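Local coordinates for sugar ABC transporter, sugar-binding protein (Streptococcus pneumoniae, PDB 2HEU) that probably captures an oligosaccharide outside the cell, as the solute-binding component RafE of a sugar ABC transporter, and is seen here in its apo form, at residues 387-390 and 391-395; 152-155 and 156-160; 254-257 and 258-261; 107-110 and 111-115; 132-135 and 136-139. All blocks are in the same frame, centred on the assembly; numbering follows the deposited sequence.

All five contacts are local and lie in series along the chain, in the order 4, 5, 2, 3, 1. Contacts 2, 3 and 5 gather in one region: contact 5 touches contact 2 through Phe-138 CZ and Leu-155 CD2, 4.0 Å apart, and touches contact 3 through Tyr-132 OH and Gly-257 O, a probable hydrogen bond of 2.7 Å between neighbouring strands. Contact 4 stands apart, its centre about 38 Å from that of contact 2, on the opposite side of the chain's centre. It is the one near the bound sodium, about 9 Å from the Glu-111 side chain. Contact 1, on helix 385-396, is about 26 Å from contact 3, centre to centre.

Contact 1 of 5, residues 387-390 and 391-395; sequences GMVN and DLNAF
Asp-391 opens its half of the helix by sending its backbone N to Gly-387 O, a bond of 2.9 Å. Its carboxylate folds back along the same turn: with CG beside the backbone N (chi1 -69°), CG lies 3.1 Å from Gly-387 O, and both carboxylate oxygens face that carbonyl oxygen as acceptor to acceptor, without a hydrogen bond. Leu-392 follows one residue on, its N bonded to Met-388 O at 2.9 Å. The side chain packs against the end of this carbonyl, CG 3.4 Å from Met-388 O, and its CD1 branch reaches the methionine chain at CG, 4.3 Å away, a loose apolar contact. These i to i+4 pairs are the regular repeat of an alpha helix, here helix 385-396. Its apolar side packs on two others: Met-388 and Leu-392 reach helix 212-222 at Ile-218 and Met-214 and helix 370-382 at Tyr-379 and Leu-375. Asn-393 continues the ladder with the straightest of the four bonds, N to Val-389 O at 171°. Its side chain runs beside that of Val-389, pointing the same way, and ND2 lies 3.9 Å from the valine CG1 methyl, the branch anti to the backbone N (chi1 170°). The amide has its main partner elsewhere, since ND2 donates to Ile-207 O, which ties this face of the helix to a loop. Ala-394 N then bonds to Asn-390 O at 2.9 Å, and the alanine CB sits 3.5 Å from the same oxygen. Phe-395 turns its ring away from 387-390 and meets Trp-366 edge-to-face.

Contact 2 of 5, residues 152-155 and 156-160; sequences FEQL and VKDIV
This is an i to i+4 contact within helix 149-161, a helix with one apolar side facing strand 253-257 and nearby loops and another side carrying charged and polar groups. The backbone evidence is four successive bonds, from Val-156 N to Phe-152 O at 3.1 Å through to Ile-159 N to Leu-155 O at 2.9 Å. On the apolar side, Leu-155 and Ile-159 lie aslant one another, their CD1 methyls 3.9 Å apart. The leucine CG is anti to the backbone N (chi1 173°), whereas the isoleucine CG1 lies beside its own (chi1 -68°), which brings its CD1 back over the preceding turn. Both side chains also touch Met-253. One turn earlier, Val-156 CG2 approaches Phe-152 CD1 obliquely at 4.1 Å; the same methyl is only 3.3 Å from Phe-152 O. Phe-152 continues to Ile-223, and Val-156 to Phe-167.

Across the helix, Lys-157 lies extended along the turn below, its CG 3.4 Å from Glu-153 O. Its NZ remains 4.9 Å from Glu-153 OE1, so the two opposite charges are near without touching. The glutamate instead forms a salt bridge through OE2 with Lys-219. Glu-153 therefore has one lysine bound directly and a second nearby, an arrangement that would probably favour its charged form.

Contact 3 of 5, residues 254-257 and 258-261; sequences TPNG and SWAI
Trp-259 folds its indole back over Gly-257, the first residue of the turn, and its path can be followed from CB outward. CB carries CG between the backbone N and the carbonyl carbon (chi1 50°), a crowded position that turns the ring toward Gly-257. At the ring fusion, CD2 lies 3.7 Å from Gly-257 CA and CE2 3.5 Å from it. Farther out, CZ2 meets both Gly-257 CA and Gly-257 N at 3.5 Å, and CH2 is still near the same CA. The result is a CH-pi contact: Gly-257 CA stands 3.4 Å from the centroid of the six-membered ring, 9° off its normal. On the pyrrole side, NE1 comes close to the Asn-256 amide, whose plane is turned 88° from the indole.

The backbone beneath makes a type I beta turn from Gly-257 to Ala-260, closed by Ala-260 N to Gly-257 O at 3.1 Å. Ala-260 CB also lies 3.4 Å from this oxygen, which accepts a second hydrogen bond from Tyr-132 OH.

The turn links strand 253-257, an outer strand of its antiparallel sheet, to helix 260-265. Strand 129-134 flanks it through backbone bonds such as Asn-256 with Gly-130, while Tyr-239 of helix 239-247 touches Asn-256, Trp-259 and Ala-260.

Contact 4 of 5, residues 107-110 and 111-115; sequences NGYA and EKYAV
Tyr-109 and Tyr-113 form the tight side of this turn. The edge of the Tyr-113 ring is directed at the Tyr-109 face in an offset edge-to-face pair, centroids 5.6 Å apart and planes at 80°, with the two CE2 atoms 3.7 Å apart. Tyr-113 OH donates to Tyr-109 OH at 2.7 Å and is also hydrogen-bonded to Gly-292 N, so its orientation is fixed at two points. Phe-354 meets Tyr-109 edge-to-face, and Pro-123 packs against both tyrosines.

The other side is joined through water. Glu-111, bent about its CB-CG bond (chi2 84°), curls back beneath 108-110. Its OE1 receives a bond of 2.7 Å from a water that accepts from Ala-110 N, while a second water links OE2 to Gly-108 N. Lys-112 extends past Gly-108 O, and only a weak water link joins its NZ to Asn-107 O.

Lys-112 N to Tyr-109 O and Tyr-113 N to Ala-110 O, both 3.1 Å, are successive i to i+3 bonds. They mark a short 3-10 turn in the loop between helix 82-89 and strand 122-123.

Contact 5 of 5, residues 132-135 and 136-139; sequences YYNK and DKFE
Tyr-133 and Phe-138 make the main side-chain contact: Tyr-133 CD2 stands over the centre of the Phe-138 ring, 3.6 Å above its plane. The ring planes are 49° apart and the centroids 4.8 Å, an oblique pair that is neither a stack nor an edge-to-face contact. Tyr-133 CB also reaches the far end of the phenylalanine, 3.9 Å from CZ. The tyrosine ring is brought there by a chi1 of 73°, which sets CG between the backbone N and the carbonyl carbon.

Alongside, the Asn-134 side chain crosses that of Lys-137 obliquely, its CG 3.6 Å from Lys-137 CG. Asn-134 holds the N-cap position, where strand 129-134 gives way directly to helix 135-141. Its backbone O receives Phe-138 N at 3.0 Å; Glu-139 N to Lys-135 O, 2.9 Å, follows as the next i to i+4 bond. The first of these bonds anchors the backbone from which the Phe-138 side chain springs, and Phe-138 CD1 lies 3.3 Å from the same Asn-134 O.

Farther out, the strand is held on both sides by its sheet, through backbone bonds of Asn-134 with Leu-252 and of Tyr-133 with Gly-274. Met-253 of the neighbouring strand touches the side chains of both Tyr-133 and Phe-138. At the start of the helix, Asp-136 OD1 accepts from Lys-272 N. Lys-137, bent at chi2 and chi3, turns its NZ away to a salt bridge with Glu-140 OE1.

Contact 1 of 5, residues 387-390 and 391-395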
loop_
_atom_site.group_PDB
_atom_site.type_symbol
_atom_site.label_atom_id
_atom_site.label_comp_id
_atom_site.label_asym_id
_atom_site.label_seq_id
_atom_site.Cartn_x
_atom_site.Cartn_y
_atom_site.Cartn_z
ATOM N N GLY A 387 0.391 2.822 28.253
ATOM C CA GLY A 387 1.137 3.788 27.507
ATOM C C GLY A 387 0.712 3.850 26.053
ATOM O O GLY A 387 0.612 4.898 25.448
ATOM N N MET A 388 0.472 2.668 25.443
ATOM C CA MET A 388 0.019 2.631 24.062
ATOM C C MET A 388 -1.355 3.276 23.914
ATOM O O MET A 388 -1.590 4.025 22.975
ATOM C CB MET A 388 0.050 1.182 23.512
ATOM C CG MET A 388 -0.404 1.114 22.084
ATOM S SD MET A 388 -0.065 -0.422 21.253
ATOM C CE MET A 388 -1.095 -1.603 22.112
ATOM N N VAL A 389 -2.284 2.975 24.829
ATOM C CA VAL A 389 -3.594 3.635 24.821
ATOM C C VAL A 389 -3.434 5.124 24.947
ATOM O O VAL A 389 -4.071 5.898 24.205
ATOM C CB VAL A 389 -4.478 3.033 25.912
ATOM C CG1 VAL A 389 -5.748 3.867 26.081
ATOM C CG2 VAL A 389 -4.807 1.577 25.605
ATOM N N ASN A 390 -2.616 5.575 25.872
ATOM C CA ASN A 390 -2.384 6.990 26.025
ATOM C C ASN A 390 -1.841 7.614 24.749
ATOM O O ASN A 390 -2.264 8.709 24.321
ATOM C CB ASN A 390 -1.444 7.223 27.189
ATOM C CG ASN A 390 -2.052 6.936 28.548
ATOM O OD1 ASN A 390 -3.263 6.779 28.674
ATOM N ND2 ASN A 390 -1.184 6.830 29.539
ATOM N N ASP A 391 -0.888 6.928 24.100
ATOM C CA ASP A 391 -0.331 7.380 22.840
ATOM C C ASP A 391 -1.366 7.475 21.751
ATOM O O ASP A 391 -1.329 8.396 20.917
ATOM C CB ASP A 391 0.791 6.442 22.379
ATOM C CG ASP A 391 2.052 6.450 23.187
ATOM O OD1 ASP A 391 2.282 7.354 23.958
ATOM O OD2 ASP A 391 2.866 5.506 22.949
ATOM N N LEU A 392 -2.239 6.502 21.675
ATOM C CA LEU A 392 -3.313 6.516 20.671
ATOM C C LEU A 392 -4.187 7.723 20.873
ATOM O O LEU A 392 -4.500 8.449 19.913
ATOM C CB LEU A 392 -4.169 5.226 20.761
ATOM C CG LEU A 392 -3.474 3.970 20.172
ATOM C CD1 LEU A 392 -4.118 2.731 20.721
ATOM C CD2 LEU A 392 -3.532 3.975 18.652
ATOM N N ASN A 393 -4.645 7.984 22.107
ATOM C CA ASN A 393 -5.460 9.188 22.303
ATOM C C ASN A 393 -4.668 10.457 22.004
ATOM O O ASN A 393 -5.226 11.411 21.427
ATOM C CB ASN A 393 -6.067 9.261 23.700
ATOM C CG ASN A 393 -7.199 8.257 23.850
ATOM O OD1 ASN A 393 -8.193 8.271 23.108
ATOM N ND2 ASN A 393 -7.049 7.337 24.809
ATOM N N ALA A 394 -3.406 10.514 22.380
ATOM C CA ALA A 394 -2.644 11.714 22.107
ATOM C C ALA A 394 -2.544 11.988 20.638
ATOM O O ALA A 394 -2.578 13.132 20.191
ATOM C CB ALA A 394 -1.254 11.632 22.752
ATOM N N PHE A 395 -2.421 10.913 19.844
ATOM C CA PHE A 395 -2.311 11.031 18.376
ATOM C C PHE A 395 -3.622 11.395 17.726
ATOM O O PHE A 395 -3.656 12.240 16.839
ATOM C CB PHE A 395 -1.791 9.671 17.850
ATOM C CG PHE A 395 -1.743 9.571 16.355
ATOM C CD1 PHE A 395 -0.975 10.438 15.610
ATOM C CD2 PHE A 395 -2.482 8.598 15.694
ATOM C CE1 PHE A 395 -0.916 10.312 14.217
ATOM C CE2 PHE A 395 -2.424 8.490 14.328
ATOM C CZ PHE A 395 -1.655 9.314 13.589
#

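Contact 2 of 5, residues 152-155 and 156-160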
loop_
_atom_site.group_PDB
_atom_site.type_symbol
_atom_site.label_atom_id
_atom_site.label_comp_id
_atom_site.label_asym_id
_atom_site.label_seq_id
_atom_site.Cartn_x
_atom_site.Cartn_y
_atom_site.Cartn_z
ATOM N N PHE A 152 -2.054 -18.013 14.805
ATOM C CA PHE A 152 -0.806 -17.222 14.579
ATOM C C PHE A 152 0.052 -17.228 15.856
ATOM O O PHE A 152 1.249 -17.435 15.794
ATOM C CB PHE A 152 -1.237 -15.843 14.113
ATOM C CG PHE A 152 -0.105 -15.002 13.471
ATOM C CD1 PHE A 152 1.155 -15.449 13.191
ATOM C CD2 PHE A 152 -0.453 -13.691 13.149
ATOM C CE1 PHE A 152 2.071 -14.603 12.558
ATOM C CE2 PHE A 152 0.463 -12.865 12.527
ATOM C CZ PHE A 152 1.728 -13.332 12.227
ATOM N N GLU A 153 -0.603 -17.038 17.014
ATOM C CA GLU A 153 0.087 -17.121 18.275
ATOM C C GLU A 153 0.773 -18.505 18.374
ATOM O O GLU A 153 1.952 -18.599 18.733
ATOM C CB GLU A 153 -0.931 -17.020 19.462
ATOM C CG GLU A 153 -1.542 -15.717 19.639
ATOM C CD GLU A 153 -2.686 -15.697 20.655
ATOM O OE1 GLU A 153 -3.189 -16.804 21.004
ATOM O OE2 GLU A 153 -3.079 -14.599 21.088
ATOM N N GLN A 154 0.037 -19.574 18.047
ATOM C CA GLN A 154 0.603 -20.909 18.221
ATOM C C GLN A 154 1.744 -21.156 17.274
ATOM O O GLN A 154 2.708 -21.821 17.618
ATOM C CB GLN A 154 -0.481 -21.975 18.085
ATOM C CG GLN A 154 0.007 -23.339 18.491
ATOM C CD GLN A 154 0.392 -23.366 19.975
ATOM O OE1 GLN A 154 1.593 -23.685 20.313
ATOM N NE2 GLN A 154 -0.500 -22.971 20.855
ATOM N N LEU A 155 1.672 -20.657 16.039
ATOM C CA LEU A 155 2.726 -20.789 15.053
ATOM C C LEU A 155 4.010 -20.188 15.573
ATOM O O LEU A 155 5.074 -20.778 15.468
ATOM C CB LEU A 155 2.247 -20.107 13.753
ATOM C CG LEU A 155 3.349 -20.025 12.649
ATOM C CD1 LEU A 155 3.821 -21.392 12.220
ATOM C CD2 LEU A 155 2.814 -19.188 11.552
ATOM N N VAL A 156 3.931 -18.962 16.113
ATOM C CA VAL A 156 5.107 -18.276 16.625
ATOM C C VAL A 156 5.702 -19.111 17.758
ATOM O O VAL A 156 6.918 -19.323 17.795
ATOM C CB VAL A 156 4.737 -16.855 17.052
ATOM C CG1 VAL A 156 5.869 -16.146 17.726
ATOM C CG2 VAL A 156 4.300 -16.078 15.815
ATOM N N LYS A 157 4.868 -19.580 18.696
ATOM C CA LYS A 157 5.386 -20.379 19.795
ATOM C C LYS A 157 5.986 -21.628 19.277
ATOM O O LYS A 157 7.035 -22.089 19.785
ATOM C CB LYS A 157 4.237 -20.700 20.773
ATOM C CG LYS A 157 3.717 -19.489 21.478
ATOM C CD LYS A 157 2.444 -19.790 22.304
ATOM C CE LYS A 157 1.804 -18.518 22.829
ATOM N NZ LYS A 157 0.490 -18.881 23.490
ATOM N N ASP A 158 5.415 -22.296 18.299
ATOM C CA ASP A 158 5.924 -23.533 17.746
ATOM C C ASP A 158 7.265 -23.329 17.081
ATOM O O ASP A 158 8.157 -24.187 17.214
ATOM C CB ASP A 158 4.954 -24.152 16.719
ATOM C CG ASP A 158 3.701 -24.713 17.377
ATOM O OD1 ASP A 158 3.595 -24.793 18.640
ATOM O OD2 ASP A 158 2.796 -25.080 16.604
ATOM N N ILE A 159 7.456 -22.222 16.376
ATOM C CA ILE A 159 8.775 -21.931 15.769
ATOM C C ILE A 159 9.819 -21.753 16.826
ATOM O O ILE A 159 10.952 -22.287 16.752
ATOM C CB ILE A 159 8.643 -20.733 14.832
ATOM C CG1 ILE A 159 7.787 -21.083 13.617
ATOM C CG2 ILE A 159 10.045 -20.249 14.414
ATOM C CD1 ILE A 159 7.349 -19.854 12.813
ATOM N N VAL A 160 9.532 -20.979 17.878
ATOM C CA VAL A 160 10.467 -20.814 18.958
ATOM C C VAL A 160 10.833 -22.135 19.561
ATOM O O VAL A 160 11.998 -22.384 19.817
ATOM C CB VAL A 160 9.926 -19.861 20.064
ATOM C CG1 VAL A 160 10.895 -19.746 21.212
ATOM C CG2 VAL A 160 9.694 -18.422 19.478
#

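Contact 3 of 5, residues 254-257 and 258-261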
loop_
_atom_site.group_PDB
_atom_site.type_symbol
_atom_site.label_atom_id
_atom_site.label_comp_id
_atom_site.label_asym_id
_atom_site.label_seq_id
_atom_site.Cartn_x
_atom_site.Cartn_y
_atom_site.Cartn_z
ATOM N N THR A 254 8.570 -12.116 8.076
ATOM C CA THR A 254 8.655 -10.687 8.398
ATOM C C THR A 254 7.436 -9.992 7.934
ATOM O O THR A 254 6.964 -10.254 6.819
ATOM C CB THR A 254 9.977 -10.050 7.837
ATOM O OG1 THR A 254 10.169 -8.769 8.437
ATOM C CG2 THR A 254 10.042 -9.931 6.353
ATOM N N PRO A 255 6.838 -9.092 8.730
ATOM C CA PRO A 255 5.637 -8.350 8.309
ATOM C C PRO A 255 6.041 -7.165 7.502
ATOM O O PRO A 255 6.835 -6.320 7.940
ATOM C CB PRO A 255 5.022 -7.926 9.675
ATOM C CG PRO A 255 6.249 -7.734 10.566
ATOM C CD PRO A 255 7.206 -8.804 10.150
ATOM N N ASN A 256 5.490 -7.038 6.307
ATOM C CA ASN A 256 5.863 -5.839 5.496
ATOM C C ASN A 256 4.898 -5.742 4.285
ATOM O O ASN A 256 3.989 -6.579 4.097
ATOM C CB ASN A 256 7.340 -5.913 5.073
ATOM C CG ASN A 256 8.009 -4.556 5.166
ATOM O OD1 ASN A 256 8.972 -4.382 6.013
ATOM N ND2 ASN A 256 7.579 -3.612 4.444
ATOM N N GLY A 257 5.125 -4.691 3.520
ATOM C CA GLY A 257 4.302 -4.469 2.346
ATOM C C GLY A 257 4.778 -5.255 1.165
ATOM O O GLY A 257 5.880 -5.814 1.113
ATOM N N SER A 258 3.934 -5.235 0.116
ATOM C CA SER A 258 4.247 -5.869 -1.170
ATOM C C SER A 258 5.487 -5.328 -1.830
ATOM O O SER A 258 6.088 -6.003 -2.655
ATOM C CB SER A 258 3.009 -5.660 -2.100
ATOM O OG SER A 258 2.594 -4.319 -2.176
ATOM N N TRP A 259 5.844 -4.084 -1.476
ATOM C CA TRP A 259 7.031 -3.446 -2.013
ATOM C C TRP A 259 8.301 -4.244 -1.660
ATOM O O TRP A 259 9.325 -4.142 -2.337
ATOM C CB TRP A 259 7.179 -2.013 -1.503
ATOM C CG TRP A 259 7.066 -1.865 -0.034
ATOM C CD1 TRP A 259 8.027 -2.104 0.903
ATOM C CD2 TRP A 259 5.885 -1.496 0.722
ATOM N NE1 TRP A 259 7.529 -1.880 2.183
ATOM C CE2 TRP A 259 6.224 -1.526 2.086
ATOM C CE3 TRP A 259 4.569 -1.166 0.358
ATOM C CZ2 TRP A 259 5.281 -1.213 3.088
ATOM C CZ3 TRP A 259 3.633 -0.864 1.347
ATOM C CH2 TRP A 259 4.019 -0.854 2.679
ATOM N N ALA A 260 8.292 -5.016 -0.578
ATOM C CA ALA A 260 9.498 -5.617 -0.038
ATOM C C ALA A 260 10.057 -6.741 -0.916
ATOM O O ALA A 260 11.234 -7.043 -0.823
ATOM C CB ALA A 260 9.281 -6.131 1.390
ATOM N N ILE A 261 9.216 -7.369 -1.724
ATOM C CA ILE A 261 9.680 -8.541 -2.480
ATOM C C ILE A 261 10.874 -8.177 -3.391
ATOM O O ILE A 261 11.786 -8.998 -3.554
ATOM C CB ILE A 261 8.548 -9.202 -3.284
ATOM C CG1 ILE A 261 8.984 -10.543 -3.856
ATOM C CG2 ILE A 261 7.943 -8.283 -4.324
ATOM C CD1 ILE A 261 9.536 -11.568 -2.860
#

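Contact 4 of 5, residues 107-110 and 111-115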
loop_
_atom_site.group_PDB
_atom_site.type_symbol
_atom_site.label_atom_id
_atom_site.label_comp_id
_atom_site.label_asym_id
_atom_site.label_seq_id
_atom_site.Cartn_x
_atom_site.Cartn_y
_atom_site.Cartn_z
ATOM N N ASN A 107 -14.470 -3.614 -10.173
ATOM C CA ASN A 107 -15.712 -3.123 -9.559
ATOM C C ASN A 107 -15.412 -2.476 -8.203
ATOM O O ASN A 107 -14.840 -3.103 -7.316
ATOM C CB ASN A 107 -16.615 -4.298 -9.321
ATOM C CG ASN A 107 -17.320 -4.773 -10.520
ATOM O OD1 ASN A 107 -17.200 -4.167 -11.583
ATOM N ND2 ASN A 107 -18.121 -5.800 -10.364
ATOM N N GLY A 108 -15.900 -1.249 -8.031
ATOM C CA GLY A 108 -15.895 -0.633 -6.691
ATOM C C GLY A 108 -14.562 -0.050 -6.257
ATOM O O GLY A 108 -14.534 0.689 -5.270
ATOM N N TYR A 109 -13.470 -0.294 -6.987
ATOM C CA TYR A 109 -12.207 0.086 -6.434
ATOM C C TYR A 109 -11.867 1.566 -6.596
ATOM O O TYR A 109 -11.431 2.205 -5.651
ATOM C CB TYR A 109 -11.078 -0.800 -6.962
ATOM C CG TYR A 109 -9.811 -0.605 -6.144
ATOM C CD1 TYR A 109 -9.799 -1.047 -4.819
ATOM C CD2 TYR A 109 -8.699 0.119 -6.539
ATOM C CE1 TYR A 109 -8.788 -0.821 -3.970
ATOM C CE2 TYR A 109 -7.574 0.339 -5.699
ATOM C CZ TYR A 109 -7.652 -0.156 -4.412
ATOM O OH TYR A 109 -6.609 0.166 -3.566
ATOM N N ALA A 110 -12.036 2.125 -7.793
ATOM C CA ALA A 110 -11.774 3.541 -8.008
ATOM C C ALA A 110 -12.605 4.377 -7.041
ATOM O O ALA A 110 -12.186 5.434 -6.605
ATOM C CB ALA A 110 -11.975 3.944 -9.431
ATOM N N GLU A 111 -13.842 3.932 -6.772
ATOM C CA GLU A 111 -14.804 4.613 -5.973
ATOM C C GLU A 111 -14.349 4.761 -4.504
ATOM O O GLU A 111 -14.833 5.664 -3.778
ATOM C CB GLU A 111 -16.140 3.899 -6.015
ATOM C CG GLU A 111 -16.826 3.858 -7.349
ATOM C CD GLU A 111 -16.450 2.788 -8.328
ATOM O OE1 GLU A 111 -15.452 2.065 -8.159
ATOM O OE2 GLU A 111 -17.246 2.597 -9.304
ATOM N N LYS A 112 -13.406 3.941 -4.064
ATOM C CA LYS A 112 -12.862 4.053 -2.719
ATOM C C LYS A 112 -12.095 5.290 -2.469
ATOM O O LYS A 112 -11.738 5.585 -1.315
ATOM C CB LYS A 112 -12.056 2.834 -2.371
ATOM C CG LYS A 112 -12.966 1.627 -2.329
ATOM C CD LYS A 112 -12.342 0.418 -1.820
ATOM C CE LYS A 112 -13.364 -0.761 -1.906
ATOM N NZ LYS A 112 -12.858 -1.984 -1.450
ATOM N N TYR A 113 -11.777 6.032 -3.556
ATOM C CA TYR A 113 -11.063 7.292 -3.492
ATOM C C TYR A 113 -11.914 8.431 -4.012
ATOM O O TYR A 113 -11.395 9.533 -4.228
ATOM C CB TYR A 113 -9.723 7.201 -4.217
ATOM C CG TYR A 113 -8.919 6.034 -3.820
ATOM C CD1 TYR A 113 -8.083 6.061 -2.728
ATOM C CD2 TYR A 113 -8.962 4.871 -4.543
ATOM C CE1 TYR A 113 -7.255 4.930 -2.441
ATOM C CE2 TYR A 113 -8.180 3.745 -4.276
ATOM C CZ TYR A 113 -7.310 3.806 -3.200
ATOM O OH TYR A 113 -6.431 2.821 -2.878
ATOM N N ALA A 114 -13.203 8.200 -4.216
ATOM C CA ALA A 114 -14.089 9.259 -4.736
ATOM C C ALA A 114 -14.084 10.441 -3.782
ATOM O O ALA A 114 -13.973 10.267 -2.587
ATOM C CB ALA A 114 -15.550 8.729 -4.969
ATOM N N VAL A 115 -14.273 11.611 -4.344
ATOM C CA VAL A 115 -14.385 12.881 -3.653
ATOM C C VAL A 115 -15.681 13.525 -4.086
ATOM O O VAL A 115 -15.918 13.689 -5.280
ATOM C CB VAL A 115 -13.203 13.805 -3.941
ATOM C CG1 VAL A 115 -13.283 15.205 -3.253
ATOM C CG2 VAL A 115 -11.945 13.121 -3.548
HETATM O O HOH W 1 -13.165 -2.794 -4.818
HETATM O O HOH W 2 -17.502 -0.089 -10.063
HETATM O O HOH W 3 -13.741 0.945 -9.976
#

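Contact 5 of 5, residues 132-135 and 136-139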
loop_
_atom_site.group_PDB
_atom_site.type_symbol
_atom_site.label_atom_id
_atom_site.label_comp_id
_atom_site.label_asym_id
_atom_site.label_seq_id
_atom_site.Cartn_x
_atom_site.Cartn_y
_atom_site.Cartn_z
ATOM N N TYR A 132 5.481 -12.057 5.050
ATOM C CA TYR A 132 6.379 -12.945 4.226
ATOM C C TYR A 132 6.780 -14.100 5.044
ATOM O O TYR A 132 7.059 -13.983 6.251
ATOM C CB TYR A 132 7.643 -12.137 3.825
ATOM C CG TYR A 132 7.346 -11.049 2.828
ATOM C CD1 TYR A 132 7.441 -11.328 1.462
ATOM C CD2 TYR A 132 6.943 -9.802 3.195
ATOM C CE1 TYR A 132 7.182 -10.349 0.513
ATOM C CE2 TYR A 132 6.669 -8.837 2.261
ATOM C CZ TYR A 132 6.795 -9.127 0.900
ATOM O OH TYR A 132 6.544 -8.174 -0.068
ATOM N N TYR A 133 6.837 -15.291 4.395
ATOM C CA TYR A 133 7.294 -16.471 5.122
ATOM C C TYR A 133 8.089 -17.350 4.205
ATOM O O TYR A 133 8.033 -17.303 2.949
ATOM C CB TYR A 133 6.104 -17.260 5.731
ATOM C CG TYR A 133 5.222 -18.044 4.763
ATOM C CD1 TYR A 133 4.275 -17.427 3.964
ATOM C CD2 TYR A 133 5.362 -19.418 4.688
ATOM C CE1 TYR A 133 3.489 -18.153 3.118
ATOM C CE2 TYR A 133 4.575 -20.152 3.796
ATOM C CZ TYR A 133 3.628 -19.514 3.028
ATOM O OH TYR A 133 2.858 -20.246 2.172
ATOM N N ASN A 134 8.892 -18.207 4.833
ATOM C CA ASN A 134 9.776 -19.141 4.153
ATOM C C ASN A 134 9.056 -20.481 3.947
ATOM O O ASN A 134 8.891 -21.238 4.905
ATOM C CB ASN A 134 11.013 -19.306 5.008
ATOM C CG ASN A 134 12.123 -20.165 4.455
ATOM O OD1 ASN A 134 13.352 -19.789 4.671
ATOM N ND2 ASN A 134 11.821 -21.191 3.788
ATOM N N LYS A 135 8.629 -20.731 2.695
ATOM C CA LYS A 135 7.862 -21.951 2.452
ATOM C C LYS A 135 8.648 -23.186 2.761
ATOM O O LYS A 135 8.129 -24.211 3.268
ATOM C CB LYS A 135 7.367 -22.007 1.011
ATOM C CG LYS A 135 6.404 -20.958 0.602
ATOM C CD LYS A 135 5.967 -21.121 -0.876
ATOM C CE LYS A 135 4.882 -20.250 -1.319
ATOM N NZ LYS A 135 4.575 -20.433 -2.766
ATOM N N ASP A 136 9.937 -23.191 2.411
ATOM C CA ASP A 136 10.808 -24.358 2.584
ATOM C C ASP A 136 10.903 -24.727 4.017
ATOM O O ASP A 136 10.770 -25.903 4.400
ATOM C CB ASP A 136 12.228 -24.144 2.035
ATOM C CG ASP A 136 12.305 -23.885 0.548
ATOM O OD1 ASP A 136 11.406 -23.309 -0.046
ATOM O OD2 ASP A 136 13.402 -24.150 -0.006
ATOM N N LYS A 137 11.140 -23.751 4.890
ATOM C CA LYS A 137 11.238 -23.995 6.312
ATOM C C LYS A 137 9.921 -24.381 6.901
ATOM O O LYS A 137 9.886 -25.266 7.794
ATOM C CB LYS A 137 11.863 -22.818 7.070
ATOM C CG LYS A 137 13.317 -22.666 6.793
ATOM C CD LYS A 137 14.153 -23.875 7.201
ATOM C CE LYS A 137 14.457 -23.949 8.595
ATOM N NZ LYS A 137 15.598 -24.955 8.794
ATOM N N PHE A 138 8.846 -23.763 6.514
ATOM C CA PHE A 138 7.559 -24.213 7.025
ATOM C C PHE A 138 7.359 -25.708 6.648
ATOM O O PHE A 138 6.819 -26.473 7.443
ATOM C CB PHE A 138 6.367 -23.374 6.462
ATOM C CG PHE A 138 6.061 -22.111 7.220
ATOM C CD1 PHE A 138 7.051 -21.272 7.682
ATOM C CD2 PHE A 138 4.757 -21.768 7.500
ATOM C CE1 PHE A 138 6.734 -20.103 8.355
ATOM C CE2 PHE A 138 4.436 -20.587 8.201
ATOM C CZ PHE A 138 5.463 -19.781 8.647
ATOM N N GLU A 139 7.641 -26.068 5.430
ATOM C CA GLU A 139 7.458 -27.497 5.014
ATOM C C GLU A 139 8.344 -28.380 5.852
ATOM O O GLU A 139 7.899 -29.447 6.356
ATOM C CB GLU A 139 7.699 -27.610 3.519
ATOM C CG GLU A 139 7.279 -28.943 2.991
ATOM C CD GLU A 139 7.632 -29.133 1.553
ATOM O OE1 GLU A 139 8.636 -28.524 1.100
ATOM O OE2 GLU A 139 6.942 -29.957 0.893
#